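Local coordinates for beta-N-acetylglucosaminidase-like protein Glycoside hydrolase family 20 (Flavobacterium johnsoniae, PDB 6YHH) that probably removes terminal N-acetylglucosamine units from chitin fragments as a family 20 beta-N-acetylhexosaminidase of the bacterial chitin utilization pathway, at residues N28-P37 and L68-N79; K194-A202 and S238-E246. All blocks are in the same frame, centred on the assembly; numbering follows the deposited sequence.

Contact 1: residues N28-P37 and L68-N79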
ATOM      1  N   ASN A  28      15.074  28.816   1.881  1.00 16.10           N
ATOM      2  CA  ASN A  28      14.552  29.937   1.100  1.00 18.08           C
ATOM      3  C   ASN A  28      13.810  29.494  -0.143  1.00 15.91           C
ATOM      4  O   ASN A  28      13.139  30.281  -0.800  1.00 16.37           O
ATOM      5  CB  ASN A  28      15.711  30.897   0.650  1.00 20.49           C
ATOM      6  CG  ASN A  28      15.171  32.219   0.122  1.00 25.83           C
ATOM      7  OD1 ASN A  28      14.306  32.831   0.788  1.00 30.78           O
ATOM      8  ND2 ASN A  28      15.612  32.653  -1.100  1.00 26.48           N
ATOM      9  N   PHE A  29      13.972  28.211  -0.514  1.00 15.67           N
ATOM     10  CA  PHE A  29      13.321  27.716  -1.705  1.00 13.47           C
ATOM     11  C   PHE A  29      11.810  27.853  -1.773  1.00 13.50           C
ATOM     12  O   PHE A  29      11.065  27.406  -0.860  1.00 15.51           O
ATOM     13  CB  PHE A  29      13.714  26.276  -1.943  1.00 12.90           C
ATOM     14  CG  PHE A  29      13.289  25.717  -3.291  1.00 12.43           C
ATOM     15  CD1 PHE A  29      14.056  25.967  -4.426  1.00 13.49           C
ATOM     16  CD2 PHE A  29      12.172  24.925  -3.429  1.00 13.13           C
ATOM     17  CE1 PHE A  29      13.674  25.442  -5.641  1.00 13.68           C
ATOM     18  CE2 PHE A  29      11.825  24.367  -4.672  1.00 13.28           C
ATOM     19  CZ  PHE A  29      12.560  24.676  -5.776  1.00 12.64           C
ATOM     20  N   LYS A  30      11.371  28.461  -2.866  1.00 12.58           N
ATOM     21  CA  LYS A  30       9.992  28.629  -3.216  1.00 14.66           C
ATOM     22  C   LYS A  30       9.755  28.491  -4.712  1.00 13.24           C
ATOM     23  O   LYS A  30      10.706  28.614  -5.518  1.00 16.03           O
ATOM     24  CB  LYS A  30       9.494  30.052  -2.737  1.00 15.44           C
ATOM     25  CG  LYS A  30       9.491  30.262  -1.241  1.00 17.34           C
ATOM     26  CD  LYS A  30       8.936  31.637  -0.828  1.00 21.83           C
ATOM     27  CE  LYS A  30      10.061  32.697  -0.765  1.00 27.06           C
ATOM     28  NZ  LYS A  30      11.349  32.519   0.035  1.00 27.00           N
ATOM     29  N   VAL A  31       8.493  28.269  -5.069  1.00 14.23           N
ATOM     30  CA  VAL A  31       8.019  28.100  -6.420  1.00 15.62           C
ATOM     31  C   VAL A  31       6.949  29.111  -6.780  1.00 15.93           C
ATOM     32  O   VAL A  31       6.074  29.470  -5.993  1.00 16.27           O
ATOM     33  CB  VAL A  31       7.546  26.643  -6.705  1.00 16.54           C
ATOM     34  CG1 VAL A  31       6.312  26.301  -5.901  1.00 18.68           C
ATOM     35  CG2 VAL A  31       7.299  26.408  -8.179  1.00 17.12           C
ATOM     36  N   ASN A  32       7.001  29.537  -8.036  1.00 14.86           N
ATOM     37  CA  ASN A  32       6.061  30.493  -8.619  1.00 15.61           C
ATOM     38  C   ASN A  32       5.692  30.030 -10.000  1.00 14.70           C
ATOM     39  O   ASN A  32       6.584  29.498 -10.696  1.00 15.94           O
ATOM     40  CB  ASN A  32       6.751  31.860  -8.745  1.00 16.87           C
ATOM     41  CG  ASN A  32       5.773  32.954  -9.104  1.00 19.03           C
ATOM     42  OD1 ASN A  32       4.781  33.172  -8.397  1.00 18.25           O
ATOM     43  ND2 ASN A  32       6.032  33.632 -10.266  1.00 20.35           N
ATOM     44  N   ILE A  33       4.443  30.254 -10.360  1.00 14.29           N
ATOM     45  CA  ILE A  33       3.896  29.832 -11.609  1.00 14.89           C
ATOM     46  C   ILE A  33       3.323  31.056 -12.338  1.00 16.75           C
ATOM     47  O   ILE A  33       2.583  31.847 -11.731  1.00 14.81           O
ATOM     48  CB  ILE A  33       2.754  28.808 -11.461  1.00 15.80           C
ATOM     49  CG1 ILE A  33       3.164  27.633 -10.552  1.00 14.56           C
ATOM     50  CG2 ILE A  33       2.320  28.305 -12.820  1.00 14.93           C
ATOM     51  CD1 ILE A  33       1.954  26.823 -10.189  1.00 14.91           C
ATOM     52  N   SER A  34       3.595  31.132 -13.632  0.50 15.28           N
ATOM     53  CA  SER A  34       3.155  32.256 -14.455  0.50 15.01           C
ATOM     54  C   SER A  34       2.654  31.821 -15.805  0.50 15.13           C
ATOM     55  O   SER A  34       2.757  30.648 -16.219  0.50 14.01           O
ATOM     56  CB  SER A  34       4.282  33.268 -14.621  0.50 14.89           C
ATOM     57  OG  SER A  34       5.330  32.729 -15.398  0.50 13.42           O
ATOM     58  N   GLY A  35       1.991  32.763 -16.473  1.00 14.39           N
ATOM     59  CA  GLY A  35       1.482  32.475 -17.769  1.00 14.39           C
ATOM     60  C   GLY A  35       0.037  32.086 -17.763  1.00 15.14           C
ATOM     61  O   GLY A  35      -0.832  32.682 -17.060  1.00 15.07           O
ATOM     62  N   ASN A  36      -0.288  31.109 -18.586  1.00 14.02           N
ATOM     63  CA  ASN A  36      -1.694  30.690 -18.736  1.00 15.17           C
ATOM     64  C   ASN A  36      -1.765  29.155 -18.813  1.00 14.56           C
ATOM     65  O   ASN A  36      -2.260  28.598 -19.748  1.00 14.24           O
ATOM     66  CB  ASN A  36      -2.395  31.320 -19.944  1.00 18.25           C
ATOM     67  CG  ASN A  36      -3.860  30.974 -20.036  1.00 19.61           C
ATOM     68  OD1 ASN A  36      -4.525  30.788 -19.049  1.00 21.29           O
ATOM     69  ND2 ASN A  36      -4.359  30.827 -21.258  1.00 22.10           N
ATOM     70  N   PRO A  37      -1.292  28.516 -17.747  1.00 14.10           N
ATOM     71  CA  PRO A  37      -1.508  27.021 -17.670  1.00 13.97           C
ATOM     72  C   PRO A  37      -2.935  26.598 -17.367  1.00 13.76           C
ATOM     73  O   PRO A  37      -3.744  27.382 -16.804  1.00 14.74           O
ATOM     74  CB  PRO A  37      -0.689  26.652 -16.448  1.00 13.13           C
ATOM     75  CG  PRO A  37      -0.781  27.868 -15.566  1.00 14.32           C
ATOM     76  CD  PRO A  37      -0.697  29.063 -16.519  1.00 13.49           C
ATOM     77  N   LEU A  68      -1.632  31.537  -9.640  1.00 17.74           N
ATOM     78  CA  LEU A  68      -0.515  32.141 -10.303  1.00 17.88           C
ATOM     79  C   LEU A  68       0.090  33.256  -9.480  1.00 17.81           C
ATOM     80  O   LEU A  68      -0.610  33.963  -8.740  1.00 19.89           O
ATOM     81  CB  LEU A  68      -0.932  32.674 -11.682  1.00 18.30           C
ATOM     82  CG  LEU A  68      -1.611  31.708 -12.645  1.00 17.96           C
ATOM     83  CD1 LEU A  68      -2.186  32.427 -13.881  1.00 21.09           C
ATOM     84  CD2 LEU A  68      -0.695  30.598 -13.084  1.00 16.67           C
ATOM     85  N   ASN A  69       1.353  33.433  -9.697  1.00 16.18           N
ATOM     86  CA  ASN A  69       2.135  34.522  -9.170  1.00 18.57           C
ATOM     87  C   ASN A  69       2.053  34.698  -7.687  1.00 17.39           C
ATOM     88  O   ASN A  69       2.025  35.784  -7.124  1.00 17.36           O
ATOM     89  CB  ASN A  69       1.827  35.803  -9.944  1.00 20.93           C
ATOM     90  CG  ASN A  69       2.434  35.749 -11.356  1.00 21.06           C
ATOM     91  OD1 ASN A  69       3.713  35.672 -11.573  1.00 26.94           O
ATOM     92  ND2 ASN A  69       1.587  35.697 -12.265  1.00 20.14           N
ATOM     93  N   GLU A  70       2.152  33.591  -7.007  1.00 17.80           N
ATOM     94  CA  GLU A  70       2.168  33.606  -5.575  1.00 18.14           C
ATOM     95  C   GLU A  70       3.420  34.181  -5.008  1.00 20.39           C
ATOM     96  O   GLU A  70       3.326  34.759  -3.913  1.00 20.04           O
ATOM     97  CB  GLU A  70       1.956  32.182  -4.971  1.00 16.17           C
ATOM     98  CG  GLU A  70       0.616  31.617  -5.201  1.00 16.15           C
ATOM     99  CD  GLU A  70       0.428  30.161  -4.737  1.00 16.10           C
ATOM    100  OE1 GLU A  70       1.445  29.480  -4.467  1.00 18.07           O
ATOM    101  OE2 GLU A  70      -0.767  29.744  -4.633  1.00 15.05           O
ATOM    102  N   PHE A  71       4.565  34.029  -5.684  1.00 20.06           N
ATOM    103  CA  PHE A  71       5.897  34.499  -5.223  1.00 19.04           C
ATOM    104  C   PHE A  71       6.761  34.920  -6.406  1.00 24.06           C
ATOM    105  O   PHE A  71       7.542  34.141  -6.958  1.00 19.39           O
ATOM    106  CB  PHE A  71       6.666  33.423  -4.440  1.00 22.21           C
ATOM    107  CG  PHE A  71       6.127  33.181  -3.100  1.00 23.94           C
ATOM    108  CD1 PHE A  71       6.429  34.076  -2.036  1.00 23.21           C
ATOM    109  CD2 PHE A  71       5.241  32.131  -2.886  1.00 23.77           C
ATOM    110  CE1 PHE A  71       5.868  33.879  -0.775  1.00 28.02           C
ATOM    111  CE2 PHE A  71       4.666  31.917  -1.598  1.00 27.37           C
ATOM    112  CZ  PHE A  71       5.000  32.799  -0.542  1.00 27.03           C
ATOM    113  N   PRO A  72       6.626  36.182  -6.843  1.00 26.79           N
ATOM    114  CA  PRO A  72       7.226  36.460  -8.141  1.00 28.44           C
ATOM    115  C   PRO A  72       8.745  36.426  -8.176  1.00 24.64           C
ATOM    116  O   PRO A  72       9.319  36.302  -9.271  1.00 26.20           O
ATOM    117  CB  PRO A  72       6.595  37.840  -8.491  1.00 32.13           C
ATOM    118  CG  PRO A  72       5.184  37.637  -7.964  1.00 31.10           C
ATOM    119  CD  PRO A  72       5.487  37.100  -6.574  1.00 30.39           C
ATOM    120  N   ASN A  73       9.392  36.514  -7.034  1.00 23.29           N
ATOM    121  CA  ASN A  73      10.860  36.343  -6.987  1.00 25.50           C
ATOM    122  C   ASN A  73      11.314  34.981  -6.522  1.00 21.66           C
ATOM    123  O   ASN A  73      12.439  34.831  -6.104  1.00 20.86           O
ATOM    124  CB  ASN A  73      11.475  37.328  -6.021  1.00 28.92           C
ATOM    125  CG  ASN A  73      11.160  38.736  -6.403  1.00 31.45           C
ATOM    126  OD1 ASN A  73      11.277  39.113  -7.582  1.00 32.74           O
ATOM    127  ND2 ASN A  73      10.685  39.502  -5.445  1.00 34.80           N
ATOM    128  N   ALA A  74      10.410  33.991  -6.554  1.00 17.76           N
ATOM    129  CA  ALA A  74      10.777  32.634  -6.171  1.00 16.10           C
ATOM    130  C   ALA A  74      11.983  32.080  -6.914  1.00 14.69           C
ATOM    131  O   ALA A  74      12.187  32.371  -8.123  1.00 15.00           O
ATOM    132  CB  ALA A  74       9.580  31.729  -6.424  1.00 16.86           C
ATOM    133  N   GLU A  75      12.749  31.218  -6.255  1.00 14.51           N
ATOM    134  CA  GLU A  75      13.919  30.569  -6.867  1.00 13.66           C
ATOM    135  C   GLU A  75      13.564  29.663  -8.029  1.00 15.08           C
ATOM    136  O   GLU A  75      14.390  29.469  -8.898  1.00 15.38           O
ATOM    137  CB  GLU A  75      14.779  29.862  -5.835  1.00 14.85           C
ATOM    138  CG  GLU A  75      15.581  30.813  -4.973  1.00 15.26           C
ATOM    139  CD  GLU A  75      16.155  30.164  -3.729  1.00 18.93           C
ATOM    140  OE1 GLU A  75      15.787  28.962  -3.408  1.00 16.35           O
ATOM    141  OE2 GLU A  75      16.986  30.854  -3.062  1.00 19.33           O
ATOM    142  N   LEU A  76      12.379  29.071  -7.995  1.00 13.24           N
ATOM    143  CA  LEU A  76      11.870  28.240  -9.114  1.00 12.12           C
ATOM    144  C   LEU A  76      10.701  28.907  -9.752  1.00 12.76           C
ATOM    145  O   LEU A  76       9.633  29.122  -9.132  1.00 12.94           O
ATOM    146  CB  LEU A  76      11.490  26.776  -8.660  1.00 12.43           C
ATOM    147  CG  LEU A  76      10.857  25.921  -9.783  1.00 12.10           C
ATOM    148  CD1 LEU A  76      11.755  25.607 -10.973  1.00 14.07           C
ATOM    149  CD2 LEU A  76      10.388  24.630  -9.142  1.00 13.28           C
ATOM    150  N   GLN A  77      10.872  29.254 -11.028  1.00 13.46           N
ATOM    151  CA  GLN A  77       9.816  29.889 -11.868  1.00 13.92           C
ATOM    152  C   GLN A  77       9.396  28.935 -12.928  1.00 13.89           C
ATOM    153  O   GLN A  77      10.262  28.353 -13.591  1.00 15.61           O
ATOM    154  CB  GLN A  77      10.384  31.115 -12.597  1.00 16.32           C
ATOM    155  CG  GLN A  77      10.805  32.200 -11.665  1.00 19.54           C
ATOM    156  CD  GLN A  77       9.606  32.881 -11.024  1.00 18.62           C
ATOM    157  OE1 GLN A  77       8.514  33.005 -11.636  1.00 17.65           O
ATOM    158  NE2 GLN A  77       9.799  33.319  -9.742  1.00 23.27           N
ATOM    159  N   ILE A  78       8.091  28.772 -13.048  1.00 14.13           N
ATOM    160  CA  ILE A  78       7.478  27.914 -13.983  1.00 14.61           C
ATOM    161  C   ILE A  78       6.527  28.767 -14.833  1.00 15.42           C
ATOM    162  O   ILE A  78       5.536  29.270 -14.337  1.00 17.03           O
ATOM    163  CB  ILE A  78       6.679  26.810 -13.277  1.00 14.73           C
ATOM    164  CG1 ILE A  78       7.552  26.030 -12.272  1.00 17.67           C
ATOM    165  CG2 ILE A  78       6.043  25.916 -14.295  1.00 15.08           C
ATOM    166  CD1 ILE A  78       6.707  25.123 -11.441  1.00 17.85           C
ATOM    167  N   ASN A  79       6.847  28.852 -16.132  1.00 15.65           N
ATOM    168  CA  ASN A  79       6.076  29.679 -17.085  1.00 17.10           C
ATOM    169  C   ASN A  79       5.455  28.735 -18.125  1.00 15.71           C
ATOM    170  O   ASN A  79       6.184  27.946 -18.757  1.00 15.81           O
ATOM    171  CB  ASN A  79       6.959  30.637 -17.839  1.00 20.21           C
ATOM    172  CG  ASN A  79       7.826  31.509 -16.952  1.00 28.50           C
ATOM    173  OD1 ASN A  79       9.082  31.527 -17.065  1.00 37.14           O
ATOM    174  ND2 ASN A  79       7.182  32.254 -16.069  1.00 30.14           N
TER
HETATM  175  O   HOH W   1      12.617  31.463  -3.266  1.00 13.83           O
HETATM  176  O   HOH W   2       3.452  29.115  -6.334  1.00 18.40           O
HETATM  177  O   HOH W   3       2.466  30.847  -8.275  1.00 13.09           O
HETATM  178  O   HOH W   4       1.576  35.384 -15.082  1.00 22.02           O

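Contact 2: residues K194-A202 and S238-E246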
ATOM      1  N   LYS A 194     -27.504   0.044 -15.536  1.00 20.14           N
ATOM      2  CA  LYS A 194     -28.504  -0.368 -16.498  1.00 25.39           C
ATOM      3  C   LYS A 194     -28.372  -1.783 -17.007  1.00 19.21           C
ATOM      4  O   LYS A 194     -29.281  -2.275 -17.647  1.00 17.39           O
ATOM      5  CB  LYS A 194     -28.454   0.491 -17.731  1.00 24.73           C
ATOM      6  N   HIS A 195     -27.203  -2.431 -16.765  1.00 16.77           N
ATOM      7  CA  HIS A 195     -27.000  -3.831 -17.071  1.00 15.45           C
ATOM      8  C   HIS A 195     -26.443  -4.504 -15.850  1.00 12.85           C
ATOM      9  O   HIS A 195     -25.301  -5.074 -15.847  1.00 12.60           O
ATOM     10  CB  HIS A 195     -26.102  -3.987 -18.291  1.00 17.80           C
ATOM     11  CG  HIS A 195     -26.816  -3.595 -19.544  1.00 24.73           C
ATOM     12  ND1 HIS A 195     -27.634  -4.474 -20.226  1.00 30.92           N
ATOM     13  CD2 HIS A 195     -27.007  -2.381 -20.107  1.00 31.03           C
ATOM     14  CE1 HIS A 195     -28.189  -3.850 -21.247  1.00 33.42           C
ATOM     15  NE2 HIS A 195     -27.842  -2.577 -21.181  1.00 27.73           N
ATOM     16  N   PRO A 196     -27.213  -4.520 -14.756  1.00 13.00           N
ATOM     17  CA  PRO A 196     -26.667  -4.976 -13.476  1.00 12.12           C
ATOM     18  C   PRO A 196     -26.218  -6.394 -13.388  1.00 11.86           C
ATOM     19  O   PRO A 196     -25.375  -6.715 -12.532  1.00 12.00           O
ATOM     20  CB  PRO A 196     -27.811  -4.704 -12.488  1.00 12.42           C
ATOM     21  CG  PRO A 196     -28.994  -4.884 -13.348  1.00 13.17           C
ATOM     22  CD  PRO A 196     -28.649  -4.094 -14.595  1.00 13.11           C
ATOM     23  N   LYS A 197     -26.689  -7.265 -14.267  1.00 11.23           N
ATOM     24  CA  LYS A 197     -26.278  -8.627 -14.259  1.00 11.33           C
ATOM     25  C   LYS A 197     -24.757  -8.765 -14.480  1.00 10.60           C
ATOM     26  O   LYS A 197     -24.154  -9.745 -14.048  1.00 10.56           O
ATOM     27  CB  LYS A 197     -26.988  -9.449 -15.274  1.00 13.66           C
ATOM     28  CG  LYS A 197     -28.456  -9.749 -14.866  1.00 14.91           C
ATOM     29  CD  LYS A 197     -29.113 -10.799 -15.780  1.00 16.45           C
ATOM     30  CE  LYS A 197     -29.399 -10.378 -17.212  1.00 17.83           C
ATOM     31  NZ  LYS A 197     -29.682 -11.506 -18.150  1.00 20.15           N
ATOM     32  N   LEU A 198     -24.181  -7.809 -15.172  1.00 10.19           N
ATOM     33  CA  LEU A 198     -22.696  -7.891 -15.384  1.00 10.39           C
ATOM     34  C   LEU A 198     -21.928  -7.767 -14.059  1.00 12.06           C
ATOM     35  O   LEU A 198     -20.890  -8.433 -13.886  1.00 12.64           O
ATOM     36  CB  LEU A 198     -22.261  -6.844 -16.377  1.00 10.50           C
ATOM     37  CG  LEU A 198     -22.596  -7.164 -17.839  1.00  9.75           C
ATOM     38  CD1 LEU A 198     -22.579  -5.916 -18.673  1.00  9.72           C
ATOM     39  CD2 LEU A 198     -21.703  -8.277 -18.444  1.00 10.58           C
ATOM     40  N   ILE A 199     -22.458  -6.989 -13.147  1.00 11.33           N
ATOM     41  CA  ILE A 199     -21.863  -6.880 -11.790  1.00 13.15           C
ATOM     42  C   ILE A 199     -22.261  -8.089 -10.937  1.00 12.91           C
ATOM     43  O   ILE A 199     -21.464  -8.698 -10.219  1.00 12.58           O
ATOM     44  CB  ILE A 199     -22.205  -5.522 -11.138  1.00 15.27           C
ATOM     45  CG1 ILE A 199     -21.551  -4.419 -11.939  1.00 16.93           C
ATOM     46  CG2 ILE A 199     -21.771  -5.535  -9.664  1.00 16.56           C
ATOM     47  CD1 ILE A 199     -20.020  -4.584 -12.075  1.00 16.68           C
ATOM     48  N   GLU A 200     -23.575  -8.404 -10.929  1.00 11.75           N
ATOM     49  CA  GLU A 200     -24.057  -9.459 -10.106  1.00 12.27           C
ATOM     50  C   GLU A 200     -23.432 -10.801 -10.393  1.00 11.36           C
ATOM     51  O   GLU A 200     -23.040 -11.553  -9.443  1.00 13.41           O
ATOM     52  CB  GLU A 200     -25.586  -9.581 -10.306  1.00 13.47           C
ATOM     53  CG  GLU A 200     -26.260 -10.568  -9.376  1.00 16.38           C
ATOM     54  CD  GLU A 200     -27.666 -11.031  -9.865  1.00 19.76           C
ATOM     55  OE1 GLU A 200     -28.209 -10.651 -10.947  1.00 20.39           O
ATOM     56  OE2 GLU A 200     -28.235 -11.851  -9.103  1.00 23.04           O
ATOM     57  N   LEU A 201     -23.328 -11.121 -11.669  1.00 11.05           N
ATOM     58  CA  LEU A 201     -23.008 -12.463 -12.136  1.00 12.07           C
ATOM     59  C   LEU A 201     -21.597 -12.603 -12.714  1.00 12.07           C
ATOM     60  O   LEU A 201     -21.139 -13.715 -12.869  1.00 13.51           O
ATOM     61  CB  LEU A 201     -24.008 -12.911 -13.199  1.00 12.81           C
ATOM     62  CG  LEU A 201     -25.476 -12.998 -12.724  1.00 12.79           C
ATOM     63  CD1 LEU A 201     -26.326 -13.433 -13.876  1.00 14.51           C
ATOM     64  CD2 LEU A 201     -25.621 -13.916 -11.510  1.00 15.97           C
ATOM     65  N   ALA A 202     -20.969 -11.497 -13.088  1.00 10.59           N
ATOM     66  CA  ALA A 202     -19.712 -11.582 -13.874  1.00 10.74           C
ATOM     67  C   ALA A 202     -18.546 -10.838 -13.217  1.00 10.09           C
ATOM     68  O   ALA A 202     -17.558 -10.533 -13.936  1.00  9.96           O
ATOM     69  CB  ALA A 202     -19.951 -11.082 -15.313  1.00 11.53           C
ATOM     70  N   SER A 238     -16.211 -14.899 -21.840  1.00  9.36           N
ATOM     71  CA  SER A 238     -16.792 -15.785 -20.786  1.00 10.13           C
ATOM     72  C   SER A 238     -17.665 -15.062 -19.773  1.00 11.54           C
ATOM     73  O   SER A 238     -18.711 -15.565 -19.362  1.00 12.17           O
ATOM     74  CB  SER A 238     -15.742 -16.653 -20.074  1.00  9.17           C
ATOM     75  OG  SER A 238     -14.928 -17.328 -20.990  1.00 10.85           O
ATOM     76  N   ALA A 239     -17.164 -13.935 -19.269  1.00 10.22           N
ATOM     77  CA  ALA A 239     -17.808 -13.195 -18.247  1.00 11.28           C
ATOM     78  C   ALA A 239     -19.004 -12.466 -18.776  1.00 11.19           C
ATOM     79  O   ALA A 239     -20.090 -12.592 -18.185  1.00 11.33           O
ATOM     80  CB  ALA A 239     -16.851 -12.207 -17.652  1.00 11.29           C
ATOM     81  N   ILE A 240     -18.881 -11.821 -19.941  1.00 10.10           N
ATOM     82  CA  ILE A 240     -20.048 -11.167 -20.547  1.00 10.06           C
ATOM     83  C   ILE A 240     -21.208 -12.156 -20.725  1.00 10.08           C
ATOM     84  O   ILE A 240     -22.415 -11.866 -20.428  1.00 10.14           O
ATOM     85  CB  ILE A 240     -19.674 -10.511 -21.872  1.00 11.15           C
ATOM     86  CG1 ILE A 240     -18.723  -9.330 -21.640  1.00 11.62           C
ATOM     87  CG2 ILE A 240     -20.941 -10.017 -22.584  1.00 12.13           C
ATOM     88  CD1 ILE A 240     -18.230  -8.757 -22.923  1.00 12.58           C
ATOM     89  N   LEU A 241     -20.861 -13.326 -21.205  1.00 10.85           N
ATOM     90  CA  LEU A 241     -21.875 -14.337 -21.560  1.00 11.07           C
ATOM     91  C   LEU A 241     -22.390 -15.105 -20.331  1.00 11.68           C
ATOM     92  O   LEU A 241     -23.353 -15.812 -20.411  1.00 11.23           O
ATOM     93  CB  LEU A 241     -21.285 -15.308 -22.576  1.00 11.51           C
ATOM     94  CG  LEU A 241     -21.022 -14.664 -23.944  1.00 11.37           C
ATOM     95  CD1 LEU A 241     -20.239 -15.596 -24.863  1.00 11.70           C
ATOM     96  CD2 LEU A 241     -22.358 -14.340 -24.617  1.00 12.37           C
ATOM     97  N   THR A 242     -21.685 -15.038 -19.189  1.00 12.29           N
ATOM     98  CA  THR A 242     -22.266 -15.491 -17.925  1.00 11.91           C
ATOM     99  C   THR A 242     -23.502 -14.626 -17.557  1.00 13.04           C
ATOM    100  O   THR A 242     -24.512 -15.156 -17.092  1.00 14.67           O
ATOM    101  CB  THR A 242     -21.186 -15.451 -16.806  1.00 12.72           C
ATOM    102  OG1 THR A 242     -20.124 -16.299 -17.167  1.00 11.79           O
ATOM    103  CG2 THR A 242     -21.765 -15.860 -15.465  1.00 14.33           C
ATOM    104  N   ALA A 243     -23.411 -13.317 -17.764  1.00 11.85           N
ATOM    105  CA  ALA A 243     -24.520 -12.406 -17.548  1.00 12.01           C
ATOM    106  C   ALA A 243     -25.593 -12.461 -18.678  1.00 12.31           C
ATOM    107  O   ALA A 243     -26.814 -12.434 -18.383  1.00 14.72           O
ATOM    108  CB  ALA A 243     -24.023 -10.974 -17.452  1.00 12.47           C
ATOM    109  N   TYR A 244     -25.148 -12.553 -19.928  1.00 12.05           N
ATOM    110  CA  TYR A 244     -26.023 -12.506 -21.134  1.00 12.10           C
ATOM    111  C   TYR A 244     -25.778 -13.728 -22.030  1.00 11.33           C
ATOM    112  O   TYR A 244     -25.277 -13.602 -23.131  1.00 13.32           O
ATOM    113  CB  TYR A 244     -25.806 -11.191 -21.902  1.00 12.33           C
ATOM    114  CG  TYR A 244     -26.364  -9.978 -21.147  1.00 14.24           C
ATOM    115  CD1 TYR A 244     -27.748  -9.779 -21.096  1.00 15.32           C
ATOM    116  CD2 TYR A 244     -25.584  -9.112 -20.457  1.00 13.08           C
ATOM    117  CE1 TYR A 244     -28.291  -8.712 -20.424  1.00 17.50           C
ATOM    118  CE2 TYR A 244     -26.130  -8.066 -19.744  1.00 15.11           C
ATOM    119  CZ  TYR A 244     -27.480  -7.837 -19.768  1.00 15.75           C
ATOM    120  OH  TYR A 244     -28.070  -6.784 -19.057  1.00 17.81           O
ATOM    121  N   PRO A 245     -26.118 -14.937 -21.568  1.00 12.39           N
ATOM    122  CA  PRO A 245     -25.843 -16.159 -22.383  1.00 12.11           C
ATOM    123  C   PRO A 245     -26.541 -16.157 -23.713  1.00 14.74           C
ATOM    124  O   PRO A 245     -26.097 -16.818 -24.653  1.00 13.75           O
ATOM    125  CB  PRO A 245     -26.353 -17.324 -21.536  1.00 14.34           C
ATOM    126  CG  PRO A 245     -27.277 -16.706 -20.483  1.00 14.62           C
ATOM    127  CD  PRO A 245     -26.781 -15.272 -20.265  1.00 14.23           C
ATOM    128  N   GLU A 246     -27.603 -15.348 -23.812  1.00 13.42           N
ATOM    129  CA  GLU A 246     -28.408 -15.372 -25.042  1.00 15.48           C
ATOM    130  C   GLU A 246     -27.732 -14.723 -26.252  1.00 15.31           C
ATOM    131  O   GLU A 246     -28.132 -14.983 -27.376  1.00 15.61           O
ATOM    132  CB  GLU A 246     -29.795 -14.752 -24.763  1.00 16.79           C
ATOM    133  CG  GLU A 246     -29.763 -13.261 -24.505  1.00 19.58           C
ATOM    134  CD  GLU A 246     -29.618 -12.859 -23.025  1.00 20.70           C
ATOM    135  OE1 GLU A 246     -30.113 -11.740 -22.735  1.00 24.28           O
ATOM    136  OE2 GLU A 246     -29.040 -13.635 -22.208  1.00 20.08           O
TER
HETATM  137  O   HOH W   5     -28.595  -6.807 -16.468  1.00 14.10           O
HETATM  138  O   HOH W   6     -31.072 -10.945 -20.380  1.00 26.17           O

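Contact 1: residues N28-P37 and L68-N79
Strand 31-35 pairs in parallel with strand 76-79, part of strand 76-80, in the N-terminal GH20 domain 2, a beta-alpha-beta crossover through helix 40-56; the chain leading into the second strand runs back alongside the other edge of the first. V31 matches L76, and the axes come within 4.7 Å at an angle of 22°. L76 N to K30 O, N32 N to L76 O, I78 N to N32 O and S34 N to I78 O form the backbone ladder, and N69 N binds I33 O on that other edge.

N32 joins strand to loop. With its CG anti to the backbone N (chi1 -170°), the amide lies beside that of Q77. N32 ND2 gives Q77 OE1 a nearly straight bond of 2.9 Å, on a lone pair and in both the carbonyl and the N32 amide plane; a weak one goes to N69 OD1. N32 OD1 takes F71 N at 2.9 Å, the donor standing above its carbonyl plane. Q77 NE2 donates to A74 O, at the end of the type I turn F71-A74.

K30 lays CD over one face of the F71 ring, 3.8 Å from the centroid, a CH-pi contact. N28 ND2 reaches E75 OE2 at 3.0 Å, meeting the carboxylate from above its plane.

On the face of V31, I33, L76 and I78, away from N32 and Q77, V31 CG2 sits 3.6 Å from I78 CD1 and touches L76 CD2. Helices 40-56 (F42, V45, F48) and 110-123 cover this apolar face, while strand 102-107 continues the sheet beyond strand 76-80.

Contact 2: residues K194-A202 and S238-E246
Y244 and H195 make the shortest polar link between the two segments: H195 ND1 donates to Y244 OH at 2.6 Å, with an N-H...O angle of 160° and the oxygen close to the imidazole plane. The side chains cross at about a right angle, the ring planes 64° apart. A water on the phenol oxygen also accepts from K197 N, linking Y244 to the backbone of 194-202.

The second direct hydrogen bond comes from K197, whose chain bends at chi3 (-69°) to bring NZ to A243 O, 3.0 Å away and nearly in line with the C=O. A243 lies at the end of helix 238-243, where Y244 leaves helical geometry. Another water joins K197 NZ to E246 OE1, a carboxylate oxygen that is also salt-bridged to K290.

Both short helices belong to the catalytic domain, a TIM barrel, in the connections after the parallel barrel strands 177-184 and 226-230, ahead of the longer helices 210-222 and 289-302; their axes cross at 106°, 8.3 Å apart.

Apolar packing fills the crossing. L198 CD2 rests 3.7 Å from A243 CB and also meets I240, while L198 CG approaches the edge of the Y244 ring. Small residues allow close backbone approach: A202 CB lies 3.2 Å from A239 O and packs against A239 CB. W188 touches L198, A202 and I240, and helix 289-302 adds L298 against H195 and L198, and I294 against Y244.

In the fold
The two contacts share no element and lie in successive domains, their centres about 52 Å apart and their nearest atoms about 36 Å. Contact 1 is partly buried: its ladder of main-chain bonds builds a sheet with a helix-covered apolar face, while the amides of N32 and Q77 lie on the other face and charged groups just before the strands and in the loop. Contact 2 is buried and joins two short helices in the connections that follow barrel strands, so side chains do the linking, with only one main-chain acceptor among its direct hydrogen bonds. Waters bridge the segments in both. Contact 1 buries about 1026 Å², against 483 Å² for contact 2. Neither lies at the predicted proton donor, E317.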